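Side-chain contacts in myosin-I heavy chain (Dictyostelium discoideum, PDB 5EJY), which is an actin-based motor with ATPase activity, involved in the early steps of phagocytosis and adhesion, represented here by the first MyTH4-FERM unit of its tail: residues E61-V66 and I110-S115; F90-G95 and S134-T139; K164-A169 and K196-I201. One frame throughout, in Å; residues are numbered along the deposited sequence.

Overall arrangement
Contacts 1 and 2 lie within the helical MyTH4 part of this myosin VII tail fragment, and contact 3 at its junction with the ubiquitin-like first FERM lobe. All three are on the same side of the chain's centre. Contact 1 joins helix 53-70 to the end of helix 102-112. Contact 2 joins helix 81-97 to the loop after helix 119-133. Their segments alternate along the chain, their centres lie about 14 Å apart, and Lys65 and Val66 pack directly on Phe90 and Ile91. Contact 3 follows in series, its centre about 19 Å from that of contact 1 and about 17 Å from that of contact 2. It touches neither. It lies on the passage from helix 189-196 to strand 201-207.

Contact 1. Residues E61-V66 and I110-S115; sequences EIFSKV and IKQSTS
The Phe63 ring meets the amide of Gln112 obliquely, the two planes 62° apart. The far end of the ring does the touching: Phe63 CZ lies 3.5 Å from Gln112 CD. The neighbouring ring carbon, Phe63 CE1, is 3.7 Å from Gln112 CG, so the glutamine touches the ring with CG as well as with its amide. Lys111 adds a second oblique contact, its CE 3.9 Å from Phe63 CE1. Phe63 has CG anti to the backbone N (chi1 -167°), which carries the ring tip out to helix 102-112 although its CB does not face that way. The two side chains, Phe63 and Gln112, come from opposite directions. Gln112 is folded at chi2 (-61°), and this brings its amide to the ring tip. One turn on, Val66 CG1 rests 4.2 Å from Gln112 CG.

No hydrogen bond links the two segments. The nitrogens of the Gln112 and Lys111 side chains bond the loop before helix 53-70: Gln112 NE2 donates to Gln39 O, while Lys111 NZ donates to Ser37 O and Gln39 OE1. At the end of helix 102-112, Ile110 O takes Thr114 OG1 (2.9 Å) and Ser113 N from opposite faces of its carbonyl plane. With an alanine at Gln112, the tip of the Phe63 ring would probably lose its amide neighbour and Gln39 O this donor. The chemistry is thus divided: aliphatic and amide carbons meet the phenyl ring between the helices, while the buried amide and ammonium nitrogens bind the loop through residues 37-39 beside it.

Contact 2. Residues F90-G95 and S134-T139; sequences FILTKG and STFPPT
The Phe136 ring lays one face against the backbone of Gly95, whose C stands 3.5 Å above the ring plane, offset toward the rim. Phe136 CE2 also reaches Gly95 CA, at 3.6 Å. The glycine has no side chain, and a CB there would point at the ring and collide with Phe136 CZ. That absence lets the phenyl lie directly on the helix. At the ring edge, near its plane, Leu92 O is 3.8 Å from Phe136 CE2. The Phe136 ring is put there by a first torsion of 52°, with CG between its own N and carbonyl carbon.

Van der Waals contacts between side chains come next. Leu92 CD2 lies 4.2 Å from Phe136 CE2, an apolar pair. The same leucine runs at a slant to Thr135, its CD1 3.5 Å from Thr135 OG1. The hydroxyl thus meets methyl groups on this side.

No hydrogen bond crosses between the segments; the polar atoms at the contact have partners nearby. Thr135 OG1 is hydrogen-bonded to Phe131 O in the last turn of helix 119-133, which satisfies this buried oxygen. Gly95 O takes a bond from Arg102 NE, and Phe136 O from Tyr106 OH. Both of these partners are on helix 102-112, where Phe136 also packs on Arg102 and Ile105.

The arrangement is an aromatic residue of an interhelical loop seated on a helix glycine. It belongs to the core of the all-helical MyTH4 domain, where it ties the link between helices 119-133 and 143-155 to helix 81-97.

Contact 3. Residues K164-A169 and K196-I201; sequences KDSAQA and KENRPI
Asn198 points its amide at the flank of helix 161-180, and the two ends of that amide meet different residues. Its nitrogen is turned to Ser166. Asn198 ND2 donates to Ser166 OG at 3.3 Å, a fairly straight bond with an angle of 164° at the hydrogen. The hydroxyl oxygen lies only 7° out of the amide plane. On the oxygen end, Asn198 OD1 is 3.5 Å from Ser166 CA and 3.6 Å from Ala169 CB, so the amide spans one turn of the helix. Asp165 comes alongside the nitrogen, its CB 3.5 Å from Asn198 ND2. Its carboxylate is paired with Lys161 through a salt bridge at OD2.

The Ser166 hydroxyl sits beside its own backbone N, with chi1 -70°. From there Ser166 OG reaches back to Ser162 O, one turn earlier, as well as out to Asn198. Ser166 OG also hydrogen-bonds a water at 2.8 Å. The same water can donate to Lys196 O, which is 3.1 Å from it.

Asn198 is the C' residue of a Schellman motif that ends helix 189-196. Its phi is positive, Asn198 N bonds Ile195 O, and Arg199 N bonds Ser194 O. The turn thus brings the side chain of the capping residue up to the neighbouring helix. It leads from the last MyTH4-side helix, 189-196, to strand 201-207 of the ubiquitin-like FERM lobe.

Helix 119-133 lines the same junction. Ala169 and Asn198 both touch His130, and Lys196 makes a salt bridge with Glu127.

Contact 1. Residues E61-V66 and I110-S115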
ATOM      1  N   GLU A  61       4.279 -11.978  30.139  1.00 28.74           N
ATOM      2  CA  GLU A  61       3.065 -12.339  29.405  1.00 28.46           C
ATOM      3  C   GLU A  61       3.390 -12.795  27.978  1.00 29.11           C
ATOM      4  O   GLU A  61       2.774 -13.720  27.449  1.00 27.79           O
ATOM      5  CB  GLU A  61       2.097 -11.147  29.339  1.00 29.98           C
ATOM      6  CG  GLU A  61       1.555 -10.712  30.682  1.00 35.23           C
ATOM      7  CD  GLU A  61       0.704  -9.453  30.589  1.00 45.50           C
ATOM      8  OE1 GLU A  61       0.728  -8.778  29.532  1.00 42.57           O
ATOM      9  OE2 GLU A  61       0.007  -9.139  31.575  1.00 48.22           O
ATOM     10  N   ILE A  62       4.341 -12.116  27.351  1.00 26.94           N
ATOM     11  CA  ILE A  62       4.763 -12.481  26.005  1.00 28.02           C
ATOM     12  C   ILE A  62       5.248 -13.935  25.990  1.00 27.34           C
ATOM     13  O   ILE A  62       4.920 -14.712  25.092  1.00 27.16           O
ATOM     14  CB  ILE A  62       5.864 -11.520  25.492  1.00 26.36           C
ATOM     15  CG1 ILE A  62       5.224 -10.190  25.069  1.00 26.17           C
ATOM     16  CG2 ILE A  62       6.671 -12.179  24.349  1.00 22.44           C
ATOM     17  CD1 ILE A  62       6.195  -9.038  24.811  1.00 22.71           C
ATOM     18  N   PHE A  63       6.015 -14.311  27.003  1.00 28.35           N
ATOM     19  CA  PHE A  63       6.518 -15.676  27.056  1.00 27.61           C
ATOM     20  C   PHE A  63       5.378 -16.676  27.142  1.00 26.19           C
ATOM     21  O   PHE A  63       5.388 -17.699  26.467  1.00 32.48           O
ATOM     22  CB  PHE A  63       7.509 -15.880  28.201  1.00 25.26           C
ATOM     23  CG  PHE A  63       8.269 -17.180  28.094  1.00 27.49           C
ATOM     24  CD1 PHE A  63       9.373 -17.284  27.267  1.00 24.63           C
ATOM     25  CD2 PHE A  63       7.848 -18.304  28.786  1.00 30.83           C
ATOM     26  CE1 PHE A  63      10.072 -18.493  27.159  1.00 30.29           C
ATOM     27  CE2 PHE A  63       8.539 -19.507  28.685  1.00 32.47           C
ATOM     28  CZ  PHE A  63       9.642 -19.602  27.870  1.00 28.99           C
ATOM     29  N   SER A  64       4.378 -16.375  27.957  1.00 29.18           N
ATOM     30  CA  SER A  64       3.177 -17.208  27.992  1.00 31.65           C
ATOM     31  C   SER A  64       2.510 -17.316  26.618  1.00 35.32           C
ATOM     32  O   SER A  64       2.024 -18.389  26.249  1.00 33.24           O
ATOM     33  CB  SER A  64       2.180 -16.695  29.033  1.00 34.26           C
ATOM     34  OG  SER A  64       2.797 -16.621  30.306  1.00 43.87           O
ATOM     35  N   LYS A  65       2.486 -16.219  25.860  1.00 29.10           N
ATOM     36  CA  LYS A  65       1.923 -16.259  24.508  1.00 31.45           C
ATOM     37  C   LYS A  65       2.760 -17.128  23.563  1.00 29.19           C
ATOM     38  O   LYS A  65       2.214 -17.850  22.724  1.00 29.49           O
ATOM     39  CB  LYS A  65       1.768 -14.852  23.912  1.00 28.68           C
ATOM     40  CG  LYS A  65       0.946 -13.881  24.739  1.00 33.25           C
ATOM     41  CD  LYS A  65      -0.478 -14.354  24.965  1.00 38.77           C
ATOM     42  CE  LYS A  65      -1.290 -13.257  25.656  1.00 42.17           C
ATOM     43  NZ  LYS A  65      -2.570 -13.760  26.222  1.00 46.11           N
ATOM     44  N   VAL A  66       4.081 -17.041  23.690  1.00 28.76           N
ATOM     45  CA  VAL A  66       4.983 -17.916  22.942  1.00 28.61           C
ATOM     46  C   VAL A  66       4.666 -19.387  23.234  1.00 31.98           C
ATOM     47  O   VAL A  66       4.444 -20.185  22.322  1.00 28.78           O
ATOM     48  CB  VAL A  66       6.469 -17.625  23.281  1.00 26.92           C
ATOM     49  CG1 VAL A  66       7.395 -18.664  22.629  1.00 27.82           C
ATOM     50  CG2 VAL A  66       6.862 -16.198  22.854  1.00 23.52           C
ATOM     51  N   ILE A 110      15.009 -17.162  20.514  1.00 25.76           N
ATOM     52  CA  ILE A 110      16.298 -17.853  20.452  1.00 24.31           C
ATOM     53  C   ILE A 110      16.319 -18.946  21.508  1.00 27.89           C
ATOM     54  O   ILE A 110      16.618 -20.109  21.216  1.00 25.11           O
ATOM     55  CB  ILE A 110      17.459 -16.885  20.692  1.00 23.33           C
ATOM     56  CG1 ILE A 110      17.528 -15.865  19.555  1.00 23.95           C
ATOM     57  CG2 ILE A 110      18.794 -17.654  20.821  1.00 28.37           C
ATOM     58  CD1 ILE A 110      18.360 -14.643  19.869  1.00 23.34           C
ATOM     59  N   LYS A 111      15.972 -18.564  22.733  1.00 24.26           N
ATOM     60  CA  LYS A 111      15.908 -19.489  23.866  1.00 29.23           C
ATOM     61  C   LYS A 111      15.036 -20.714  23.582  1.00 30.74           C
ATOM     62  O   LYS A 111      15.473 -21.856  23.768  1.00 27.95           O
ATOM     63  CB  LYS A 111      15.402 -18.746  25.118  1.00 27.84           C
ATOM     64  CG  LYS A 111      14.883 -19.640  26.237  1.00 29.47           C
ATOM     65  CD  LYS A 111      14.313 -18.805  27.400  1.00 26.07           C
ATOM     66  CE  LYS A 111      13.585 -19.693  28.402  1.00 32.10           C
ATOM     67  NZ  LYS A 111      14.550 -20.623  29.083  1.00 34.18           N
ATOM     68  N   GLN A 112      13.804 -20.484  23.138  1.00 26.15           N
ATOM     69  CA  GLN A 112      12.865 -21.585  22.958  1.00 27.63           C
ATOM     70  C   GLN A 112      13.204 -22.473  21.765  1.00 28.77           C
ATOM     71  O   GLN A 112      12.638 -23.559  21.621  1.00 27.77           O
ATOM     72  CB  GLN A 112      11.425 -21.079  22.832  1.00 28.05           C
ATOM     73  CG  GLN A 112      10.838 -20.539  24.137  1.00 30.34           C
ATOM     74  CD  GLN A 112      10.785 -21.595  25.240  1.00 28.95           C
ATOM     75  OE1 GLN A 112      11.749 -21.789  25.976  1.00 27.29           O
ATOM     76  NE2 GLN A 112       9.652 -22.271  25.355  1.00 28.18           N
ATOM     77  N   SER A 113      14.097 -22.004  20.902  1.00 25.22           N
ATOM     78  CA  SER A 113      14.531 -22.821  19.773  1.00 29.04           C
ATOM     79  C   SER A 113      15.907 -23.448  20.045  1.00 27.25           C
ATOM     80  O   SER A 113      16.512 -24.037  19.152  1.00 32.69           O
ATOM     81  CB  SER A 113      14.559 -22.004  18.475  1.00 24.59           C
ATOM     82  OG  SER A 113      15.525 -20.965  18.547  1.00 26.15           O
ATOM     83  N   THR A 114      16.398 -23.299  21.275  1.00 28.77           N
ATOM     84  CA  THR A 114      17.692 -23.864  21.668  1.00 31.79           C
ATOM     85  C   THR A 114      17.483 -25.147  22.463  1.00 33.05           C
ATOM     86  O   THR A 114      16.782 -25.143  23.470  1.00 28.15           O
ATOM     87  CB  THR A 114      18.507 -22.870  22.509  1.00 35.51           C
ATOM     88  OG1 THR A 114      18.898 -21.765  21.687  1.00 31.38           O
ATOM     89  CG2 THR A 114      19.770 -23.542  23.086  1.00 30.29           C
ATOM     90  N   SER A 115      18.081 -26.243  21.995  1.00 35.34           N
ATOM     91  CA  SER A 115      17.917 -27.549  22.634  1.00 32.43           C
ATOM     92  C   SER A 115      16.463 -27.898  22.819  1.00 35.23           C
ATOM     93  O   SER A 115      16.070 -28.378  23.877  1.00 38.81           O
ATOM     94  CB  SER A 115      18.614 -27.586  23.986  1.00 33.82           C
ATOM     95  OG  SER A 115      20.012 -27.523  23.805  1.00 35.88           O
TER

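Contact 2. Residues F90-G95 and S134-T139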
ATOM      1  N   PHE A  90      -0.568 -10.402  19.747  1.00 26.71           N
ATOM      2  CA  PHE A  90      -0.208  -9.777  21.008  1.00 27.23           C
ATOM      3  C   PHE A  90       1.293  -9.459  21.044  1.00 24.44           C
ATOM      4  O   PHE A  90       1.709  -8.323  21.313  1.00 24.55           O
ATOM      5  CB  PHE A  90      -0.595 -10.688  22.174  1.00 31.88           C
ATOM      6  CG  PHE A  90      -0.255 -10.117  23.519  1.00 33.05           C
ATOM      7  CD1 PHE A  90      -1.167  -9.336  24.205  1.00 41.06           C
ATOM      8  CD2 PHE A  90       0.980 -10.360  24.095  1.00 31.92           C
ATOM      9  CE1 PHE A  90      -0.855  -8.806  25.445  1.00 44.13           C
ATOM     10  CE2 PHE A  90       1.302  -9.827  25.335  1.00 31.98           C
ATOM     11  CZ  PHE A  90       0.383  -9.057  26.013  1.00 40.47           C
ATOM     12  N   ILE A  91       2.096 -10.480  20.776  1.00 25.30           N
ATOM     13  CA  ILE A  91       3.547 -10.346  20.743  1.00 24.95           C
ATOM     14  C   ILE A  91       4.027  -9.242  19.800  1.00 22.53           C
ATOM     15  O   ILE A  91       4.818  -8.386  20.194  1.00 22.15           O
ATOM     16  CB  ILE A  91       4.207 -11.677  20.326  1.00 20.73           C
ATOM     17  CG1 ILE A  91       3.886 -12.761  21.359  1.00 24.82           C
ATOM     18  CG2 ILE A  91       5.721 -11.509  20.194  1.00 25.72           C
ATOM     19  CD1 ILE A  91       4.344 -14.124  20.972  1.00 27.87           C
ATOM     20  N   LEU A  92       3.557  -9.280  18.555  1.00 21.56           N
ATOM     21  CA  LEU A  92       4.022  -8.354  17.531  1.00 21.16           C
ATOM     22  C   LEU A  92       3.535  -6.930  17.778  1.00 20.77           C
ATOM     23  O   LEU A  92       4.226  -5.970  17.448  1.00 20.86           O
ATOM     24  CB  LEU A  92       3.575  -8.819  16.145  1.00 20.01           C
ATOM     25  CG  LEU A  92       4.082 -10.185  15.704  1.00 20.99           C
ATOM     26  CD1 LEU A  92       3.589 -10.468  14.274  1.00 19.99           C
ATOM     27  CD2 LEU A  92       5.597 -10.233  15.803  1.00 21.27           C
ATOM     28  N   THR A  93       2.343  -6.791  18.348  1.00 20.53           N
ATOM     29  CA  THR A  93       1.818  -5.455  18.646  1.00 22.31           C
ATOM     30  C   THR A  93       2.674  -4.801  19.719  1.00 22.86           C
ATOM     31  O   THR A  93       3.049  -3.628  19.609  1.00 22.78           O
ATOM     32  CB  THR A  93       0.340  -5.503  19.102  1.00 26.26           C
ATOM     33  OG1 THR A  93      -0.444  -6.172  18.101  1.00 30.88           O
ATOM     34  CG2 THR A  93      -0.215  -4.095  19.284  1.00 28.02           C
ATOM     35  N   LYS A  94       3.028  -5.565  20.750  1.00 21.74           N
ATOM     36  CA  LYS A  94       3.857  -4.991  21.808  1.00 22.97           C
ATOM     37  C   LYS A  94       5.244  -4.622  21.263  1.00 21.02           C
ATOM     38  O   LYS A  94       5.747  -3.527  21.500  1.00 22.50           O
ATOM     39  CB  LYS A  94       3.968  -5.948  22.998  1.00 26.45           C
ATOM     40  CG  LYS A  94       2.662  -6.141  23.776  1.00 27.98           C
ATOM     41  CD  LYS A  94       2.320  -4.925  24.637  1.00 31.93           C
ATOM     42  CE  LYS A  94       0.961  -5.104  25.319  1.00 35.52           C
ATOM     43  NZ  LYS A  94       0.620  -3.931  26.168  1.00 50.76           N
ATOM     44  N   GLY A  95       5.855  -5.534  20.512  1.00 23.11           N
ATOM     45  CA  GLY A  95       7.209  -5.299  20.021  1.00 20.95           C
ATOM     46  C   GLY A  95       7.303  -4.191  18.984  1.00 21.50           C
ATOM     47  O   GLY A  95       8.276  -3.423  18.960  1.00 21.36           O
ATOM     48  N   SER A 134       9.500 -10.431  10.144  1.00 18.13           N
ATOM     49  CA  SER A 134       8.649  -9.781   9.143  1.00 18.92           C
ATOM     50  C   SER A 134       7.979  -8.508   9.667  1.00 21.03           C
ATOM     51  O   SER A 134       7.276  -7.824   8.914  1.00 18.69           O
ATOM     52  CB  SER A 134       7.571 -10.759   8.662  1.00 20.89           C
ATOM     53  OG  SER A 134       8.160 -11.954   8.140  1.00 19.92           O
ATOM     54  N   THR A 135       8.184  -8.210  10.948  1.00 18.50           N
ATOM     55  CA  THR A 135       7.511  -7.084  11.605  1.00 19.17           C
ATOM     56  C   THR A 135       8.465  -5.988  12.109  1.00 21.38           C
ATOM     57  O   THR A 135       8.221  -4.798  11.894  1.00 20.23           O
ATOM     58  CB  THR A 135       6.579  -7.569  12.757  1.00 17.11           C
ATOM     59  OG1 THR A 135       5.784  -8.677  12.301  1.00 18.76           O
ATOM     60  CG2 THR A 135       5.638  -6.411  13.230  1.00 18.26           C
ATOM     61  N   PHE A 136       9.537  -6.381  12.800  1.00 18.32           N
ATOM     62  CA  PHE A 136      10.544  -5.431  13.279  1.00 16.92           C
ATOM     63  C   PHE A 136      11.851  -6.184  13.542  1.00 17.45           C
ATOM     64  O   PHE A 136      11.836  -7.386  13.832  1.00 19.69           O
ATOM     65  CB  PHE A 136      10.096  -4.724  14.582  1.00 18.61           C
ATOM     66  CG  PHE A 136       9.656  -5.675  15.652  1.00 19.39           C
ATOM     67  CD1 PHE A 136      10.592  -6.343  16.438  1.00 16.91           C
ATOM     68  CD2 PHE A 136       8.307  -5.951  15.837  1.00 21.20           C
ATOM     69  CE1 PHE A 136      10.191  -7.259  17.399  1.00 17.55           C
ATOM     70  CE2 PHE A 136       7.893  -6.861  16.802  1.00 20.54           C
ATOM     71  CZ  PHE A 136       8.843  -7.520  17.583  1.00 21.62           C
ATOM     72  N   PRO A 137      12.979  -5.481  13.437  1.00 18.26           N
ATOM     73  CA  PRO A 137      14.251  -6.162  13.651  1.00 22.46           C
ATOM     74  C   PRO A 137      14.705  -6.067  15.105  1.00 20.38           C
ATOM     75  O   PRO A 137      14.163  -5.285  15.891  1.00 20.15           O
ATOM     76  CB  PRO A 137      15.199  -5.391  12.738  1.00 21.42           C
ATOM     77  CG  PRO A 137      14.676  -3.963  12.841  1.00 23.60           C
ATOM     78  CD  PRO A 137      13.169  -4.080  13.013  1.00 20.13           C
ATOM     79  N   PRO A 138      15.696  -6.896  15.481  1.00 21.67           N
ATOM     80  CA  PRO A 138      16.344  -6.689  16.777  1.00 20.10           C
ATOM     81  C   PRO A 138      17.004  -5.321  16.761  1.00 21.31           C
ATOM     82  O   PRO A 138      17.294  -4.809  15.679  1.00 23.83           O
ATOM     83  CB  PRO A 138      17.436  -7.785  16.808  1.00 18.04           C
ATOM     84  CG  PRO A 138      16.981  -8.825  15.777  1.00 22.14           C
ATOM     85  CD  PRO A 138      16.284  -8.004  14.711  1.00 20.19           C
ATOM     86  N   THR A 139      17.255  -4.737  17.927  1.00 23.82           N
ATOM     87  CA  THR A 139      17.986  -3.484  17.986  1.00 24.87           C
ATOM     88  C   THR A 139      19.448  -3.738  17.626  1.00 26.57           C
ATOM     89  O   THR A 139      19.885  -4.881  17.552  1.00 26.37           O
ATOM     90  CB  THR A 139      17.910  -2.806  19.374  1.00 28.09           C
ATOM     91  OG1 THR A 139      18.830  -3.431  20.275  1.00 27.09           O
ATOM     92  CG2 THR A 139      16.496  -2.861  19.953  1.00 27.24           C
TER

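Contact 3. Residues K164-A169 and K196-I201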
ATOM      1  N   LYS A 164      14.635 -24.956   8.375  1.00 28.92           N
ATOM      2  CA  LYS A 164      15.628 -24.317   7.516  1.00 27.05           C
ATOM      3  C   LYS A 164      14.986 -23.316   6.544  1.00 26.32           C
ATOM      4  O   LYS A 164      15.578 -22.287   6.236  1.00 27.26           O
ATOM      5  CB  LYS A 164      16.444 -25.340   6.731  1.00 31.68           C
ATOM      6  CG  LYS A 164      17.663 -24.724   6.066  1.00 36.41           C
ATOM      7  CD  LYS A 164      18.612 -25.780   5.525  1.00 47.73           C
ATOM      8  CE  LYS A 164      19.292 -26.558   6.648  1.00 46.69           C
ATOM      9  NZ  LYS A 164      20.499 -25.863   7.171  1.00 50.42           N
ATOM     10  N   ASP A 165      13.801 -23.640   6.051  1.00 25.07           N
ATOM     11  CA  ASP A 165      13.094 -22.744   5.137  1.00 28.70           C
ATOM     12  C   ASP A 165      12.694 -21.482   5.898  1.00 25.48           C
ATOM     13  O   ASP A 165      12.825 -20.372   5.388  1.00 24.35           O
ATOM     14  CB  ASP A 165      11.832 -23.404   4.583  1.00 27.83           C
ATOM     15  CG  ASP A 165      12.124 -24.451   3.507  1.00 32.84           C
ATOM     16  OD1 ASP A 165      13.202 -24.406   2.879  1.00 33.05           O
ATOM     17  OD2 ASP A 165      11.247 -25.303   3.284  1.00 35.22           O
ATOM     18  N   SER A 166      12.212 -21.666   7.120  1.00 25.49           N
ATOM     19  CA  SER A 166      11.850 -20.528   7.979  1.00 26.32           C
ATOM     20  C   SER A 166      13.051 -19.660   8.306  1.00 24.30           C
ATOM     21  O   SER A 166      12.970 -18.436   8.267  1.00 27.20           O
ATOM     22  CB  SER A 166      11.188 -21.007   9.262  1.00 24.31           C
ATOM     23  OG  SER A 166       9.899 -21.519   8.991  1.00 27.27           O
ATOM     24  N   ALA A 167      14.185 -20.289   8.607  1.00 26.18           N
ATOM     25  CA  ALA A 167      15.383 -19.534   8.938  1.00 22.78           C
ATOM     26  C   ALA A 167      15.893 -18.760   7.734  1.00 24.06           C
ATOM     27  O   ALA A 167      16.270 -17.599   7.854  1.00 22.96           O
ATOM     28  CB  ALA A 167      16.481 -20.449   9.511  1.00 26.11           C
ATOM     29  N   GLN A 168      15.919 -19.400   6.568  1.00 24.75           N
ATOM     30  CA  GLN A 168      16.338 -18.690   5.370  1.00 21.68           C
ATOM     31  C   GLN A 168      15.393 -17.525   5.039  1.00 19.59           C
ATOM     32  O   GLN A 168      15.848 -16.455   4.670  1.00 21.51           O
ATOM     33  CB  GLN A 168      16.420 -19.629   4.166  1.00 23.52           C
ATOM     34  CG  GLN A 168      17.557 -20.632   4.268  1.00 30.10           C
ATOM     35  CD  GLN A 168      17.790 -21.355   2.953  1.00 42.20           C
ATOM     36  OE1 GLN A 168      16.974 -22.180   2.534  1.00 41.55           O
ATOM     37  NE2 GLN A 168      18.891 -21.028   2.283  1.00 43.17           N
ATOM     38  N   ALA A 169      14.094 -17.753   5.151  1.00 22.69           N
ATOM     39  CA  ALA A 169      13.116 -16.695   4.841  1.00 23.10           C
ATOM     40  C   ALA A 169      13.177 -15.556   5.865  1.00 22.78           C
ATOM     41  O   ALA A 169      12.912 -14.389   5.534  1.00 23.92           O
ATOM     42  CB  ALA A 169      11.721 -17.272   4.761  1.00 25.46           C
ATOM     43  N   LYS A 196       3.928 -17.975   7.617  1.00 23.98           N
ATOM     44  CA  LYS A 196       4.006 -19.273   8.288  1.00 28.02           C
ATOM     45  C   LYS A 196       4.458 -20.338   7.307  1.00 28.87           C
ATOM     46  O   LYS A 196       5.364 -21.128   7.608  1.00 26.37           O
ATOM     47  CB  LYS A 196       2.652 -19.655   8.909  1.00 28.43           C
ATOM     48  CG  LYS A 196       2.598 -21.067   9.522  1.00 32.96           C
ATOM     49  CD  LYS A 196       1.367 -21.259  10.412  1.00 35.15           C
ATOM     50  CE  LYS A 196       0.835 -22.687  10.383  1.00 40.82           C
ATOM     51  NZ  LYS A 196       1.893 -23.737  10.279  1.00 43.10           N
ATOM     52  N   GLU A 197       3.842 -20.344   6.125  1.00 28.40           N
ATOM     53  CA  GLU A 197       4.134 -21.364   5.116  1.00 31.15           C
ATOM     54  C   GLU A 197       5.279 -20.993   4.188  1.00 31.60           C
ATOM     55  O   GLU A 197       5.494 -21.659   3.177  1.00 30.63           O
ATOM     56  CB  GLU A 197       2.898 -21.674   4.275  1.00 33.69           C
ATOM     57  CG  GLU A 197       1.639 -21.964   5.064  1.00 41.66           C
ATOM     58  CD  GLU A 197       0.509 -22.455   4.169  1.00 59.18           C
ATOM     59  OE1 GLU A 197      -0.653 -22.039   4.377  1.00 58.97           O
ATOM     60  OE2 GLU A 197       0.785 -23.255   3.246  1.00 59.15           O
ATOM     61  N   ASN A 198       6.014 -19.939   4.524  1.00 25.81           N
ATOM     62  CA  ASN A 198       7.183 -19.549   3.748  1.00 24.13           C
ATOM     63  C   ASN A 198       6.864 -19.289   2.272  1.00 30.65           C
ATOM     64  O   ASN A 198       7.609 -19.704   1.380  1.00 29.76           O
ATOM     65  CB  ASN A 198       8.295 -20.609   3.887  1.00 29.18           C
ATOM     66  CG  ASN A 198       8.892 -20.646   5.297  1.00 32.50           C
ATOM     67  OD1 ASN A 198       9.250 -19.610   5.850  1.00 26.03           O
ATOM     68  ND2 ASN A 198       8.976 -21.837   5.887  1.00 23.79           N
ATOM     69  N   ARG A 199       5.751 -18.612   2.014  1.00 25.83           N
ATOM     70  CA  ARG A 199       5.387 -18.252   0.649  1.00 27.47           C
ATOM     71  C   ARG A 199       5.071 -16.756   0.549  1.00 25.76           C
ATOM     72  O   ARG A 199       4.937 -16.093   1.564  1.00 22.79           O
ATOM     73  CB  ARG A 199       4.200 -19.078   0.178  1.00 31.62           C
ATOM     74  CG  ARG A 199       2.924 -18.809   0.938  1.00 35.80           C
ATOM     75  CD  ARG A 199       1.746 -19.491   0.259  1.00 44.23           C
ATOM     76  NE  ARG A 199       0.473 -18.921   0.697  1.00 51.01           N
ATOM     77  CZ  ARG A 199      -0.281 -19.449   1.654  1.00 52.37           C
ATOM     78  NH1 ARG A 199       0.113 -20.561   2.259  1.00 53.01           N
ATOM     79  NH2 ARG A 199      -1.424 -18.870   2.003  1.00 48.94           N
ATOM     80  N   PRO A 200       4.976 -16.231  -0.681  1.00 27.94           N
ATOM     81  CA  PRO A 200       4.603 -14.830  -0.922  1.00 26.17           C
ATOM     82  C   PRO A 200       3.155 -14.551  -0.560  1.00 27.41           C
ATOM     83  O   PRO A 200       2.347 -15.478  -0.499  1.00 26.77           O
ATOM     84  CB  PRO A 200       4.784 -14.673  -2.439  1.00 26.72           C
ATOM     85  CG  PRO A 200       5.680 -15.813  -2.850  1.00 31.29           C
ATOM     86  CD  PRO A 200       5.323 -16.931  -1.930  1.00 30.49           C
ATOM     87  N   ILE A 201       2.830 -13.285  -0.300  1.00 21.09           N
ATOM     88  CA  ILE A 201       1.447 -12.879  -0.150  1.00 23.25           C
ATOM     89  C   ILE A 201       0.954 -12.580  -1.560  1.00 23.70           C
ATOM     90  O   ILE A 201       1.646 -11.903  -2.319  1.00 22.99           O
ATOM     91  CB  ILE A 201       1.312 -11.599   0.724  1.00 21.62           C
ATOM     92  CG1 ILE A 201       1.724 -11.885   2.172  1.00 24.17           C
ATOM     93  CG2 ILE A 201      -0.114 -11.095   0.712  1.00 23.74           C
ATOM     94  CD1 ILE A 201       3.229 -11.914   2.402  1.00 24.29           C
TER
HETATM   95  O   HOH W   1       7.796 -19.647   8.837  1.00 26.09           O